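Local coordinates for molybdopterin adenylyltransferase (Pyrococcus furiosus, PDB 4LHB), which catalyses the transfer of an adenylyl group from ATP to molybdopterin during biosynthesis of the molybdenum cofactor, at residues 138-143 against 158-163. Numbering follows the deposited sequence.
Sequences VLTRAT and SLPGSV. With SO4 (sulfate ion), chain F.
Thr140 meets Pro160 loosely, its methyl CG2 4.3 Å from the ring carbon CG, and both side chains also pack on Phe125 of helix 121-133. The backbone then turns its carbonyl to the same ring: Arg141 O lies 3.6 Å from Pro160 CG and nearly as close to CD. The guanidinium group of Arg141 leads away from the proline, held by Thr99 O, a salt bridge to Glu109 and Glu118 O of a second subunit. At Ala142 the two backbones draw together; CB sits 4.1 Å from Pro160 CD, while CA approaches Ser158 O at 3.2 Å in a CH...O contact. Thr143 and Ser158 form an antiparallel hydrogen-bonded pair: Thr143 N donates to Ser158 O over 3.1 Å, and Ser158 N returns a straighter bond (167° at the hydrogen) to Thr143 O at 2.8 Å. On the shared face, chi1 of -169° sends Thr143 OG1 anti to the backbone N, toward a weak hydrogen bond with Glu118 OE2 of its own chain, and leaves CG2 to touch Ser158 CB at 3.9 Å. Ser158 OG instead bonds Thr95 OG1 on neighbouring strand 92-96.

This pairing joins the two arms of a beta hairpin, strands 143-148 and 153-159. Beyond Pro160 the segments diverge, and Gly161 N gives a 3.1 Å hydrogen bond to O4 of a sulfate, probably from the crystallisation liquor. The N-H and C=O groups of Thr143 and Ser158 thus satisfy each other, the proline packs by van der Waals contact, and the N-H groups of Gly161 and Thr99 bind the sulfate, consistent with an anion site.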
loop_
_atom_site.group_PDB
_atom_site.type_symbol
_atom_site.label_atom_id
_atom_site.label_comp_id
_atom_site.label_asym_id
_atom_site.label_seq_id
_atom_site.Cartn_x
_atom_site.Cartn_y
_atom_site.Cartn_z
ATOM N N VAL C 138 -7.186 -9.301 -21.090
ATOM C CA VAL C 138 -7.500 -9.410 -19.656
ATOM C C VAL C 138 -6.360 -10.123 -18.900
ATOM O O VAL C 138 -6.119 -9.819 -17.733
ATOM C CB VAL C 138 -8.909 -10.065 -19.487
ATOM C CG1 VAL C 138 -9.158 -10.640 -18.109
ATOM C CG2 VAL C 138 -9.973 -9.031 -19.852
ATOM N N LEU C 139 -5.641 -11.023 -19.585
ATOM C CA LEU C 139 -4.462 -11.667 -19.031
ATOM C C LEU C 139 -3.170 -10.923 -19.293
ATOM O O LEU C 139 -2.160 -11.252 -18.690
ATOM C CB LEU C 139 -4.304 -13.090 -19.590
ATOM C CG LEU C 139 -5.330 -14.053 -19.023
ATOM C CD1 LEU C 139 -5.264 -15.382 -19.709
ATOM C CD2 LEU C 139 -5.097 -14.200 -17.538
ATOM N N THR C 140 -3.160 -9.969 -20.219
ATOM C CA THR C 140 -1.905 -9.311 -20.559
ATOM C C THR C 140 -1.468 -8.402 -19.413
ATOM O O THR C 140 -2.228 -7.504 -18.946
ATOM C CB THR C 140 -1.956 -8.426 -21.815
ATOM O OG1 THR C 140 -2.557 -9.117 -22.901
ATOM C CG2 THR C 140 -0.556 -8.053 -22.201
ATOM N N ARG C 141 -0.248 -8.646 -18.955
ATOM C CA ARG C 141 0.331 -7.774 -17.954
ATOM C C ARG C 141 1.717 -7.335 -18.415
ATOM O O ARG C 141 2.478 -8.095 -19.005
ATOM C CB ARG C 141 0.284 -8.438 -16.570
ATOM C CG ARG C 141 -1.086 -9.086 -16.267
ATOM C CD ARG C 141 -1.335 -9.461 -14.797
ATOM N NE ARG C 141 -0.070 -9.851 -14.207
ATOM C CZ ARG C 141 0.209 -9.822 -12.916
ATOM N NH1 ARG C 141 -0.717 -9.466 -12.025
ATOM N NH2 ARG C 141 1.428 -10.182 -12.519
ATOM N N ALA C 142 1.992 -6.065 -18.232
ATOM C CA ALA C 142 3.247 -5.484 -18.679
ATOM C C ALA C 142 3.280 -4.189 -17.981
ATOM O O ALA C 142 2.239 -3.622 -17.687
ATOM C CB ALA C 142 3.239 -5.227 -20.165
ATOM N N THR C 143 4.472 -3.708 -17.706
ATOM C CA THR C 143 4.594 -2.504 -16.901
ATOM C C THR C 143 5.866 -1.808 -17.269
ATOM O O THR C 143 6.752 -2.416 -17.871
ATOM C CB THR C 143 4.616 -2.855 -15.393
ATOM O OG1 THR C 143 4.469 -1.649 -14.630
ATOM C CG2 THR C 143 5.930 -3.570 -14.993
ATOM N N SER C 158 8.760 -4.171 -18.570
ATOM C CA SER C 158 8.599 -5.602 -18.369
ATOM C C SER C 158 7.514 -6.083 -19.257
ATOM O O SER C 158 6.371 -5.644 -19.183
ATOM C CB SER C 158 8.320 -5.941 -16.896
ATOM O OG SER C 158 9.525 -5.679 -16.187
ATOM N N LEU C 159 7.909 -7.007 -20.118
ATOM C CA LEU C 159 7.070 -7.512 -21.181
ATOM C C LEU C 159 6.771 -8.989 -20.982
ATOM O O LEU C 159 7.531 -9.668 -20.293
ATOM C CB LEU C 159 7.839 -7.336 -22.490
ATOM C CG LEU C 159 8.351 -5.943 -22.828
ATOM C CD1 LEU C 159 9.173 -6.072 -24.116
ATOM C CD2 LEU C 159 7.176 -4.999 -23.003
ATOM N N PRO C 160 5.666 -9.473 -21.569
ATOM C CA PRO C 160 5.399 -10.907 -21.587
ATOM C C PRO C 160 6.428 -11.647 -22.389
ATOM O O PRO C 160 7.309 -11.047 -22.990
ATOM C CB PRO C 160 4.025 -11.035 -22.266
ATOM C CG PRO C 160 3.376 -9.710 -22.075
ATOM C CD PRO C 160 4.487 -8.693 -22.012
ATOM N N GLY C 161 6.304 -12.959 -22.370
ATOM C CA GLY C 161 7.313 -13.869 -22.862
ATOM C C GLY C 161 7.180 -14.174 -24.326
ATOM O O GLY C 161 8.193 -14.315 -24.989
ATOM N N SER C 162 5.960 -14.272 -24.847
ATOM C CA SER C 162 5.801 -14.621 -26.262
ATOM C C SER C 162 6.489 -13.614 -27.200
ATOM O O SER C 162 6.570 -12.412 -26.892
ATOM C CB SER C 162 4.340 -14.773 -26.654
ATOM O OG SER C 162 3.674 -13.538 -26.677
ATOM N N VAL C 163 7.017 -14.123 -28.315
ATOM C CA VAL C 163 7.586 -13.288 -29.372
ATOM C C VAL C 163 6.590 -12.217 -29.876
ATOM O O VAL C 163 6.972 -11.077 -30.041
ATOM C CB VAL C 163 8.081 -14.160 -30.551
ATOM C CG1 VAL C 163 8.006 -13.402 -31.893
ATOM C CG2 VAL C 163 9.484 -14.686 -30.252
HETATM S S SO4 F . 4.694 -14.551 -19.580
HETATM O O1 SO4 F . 5.682 -15.613 -19.839
HETATM O O2 SO4 F . 3.673 -14.954 -18.597
HETATM O O3 SO4 F . 5.415 -13.404 -18.973
HETATM O O4 SO4 F . 3.962 -14.191 -20.837
#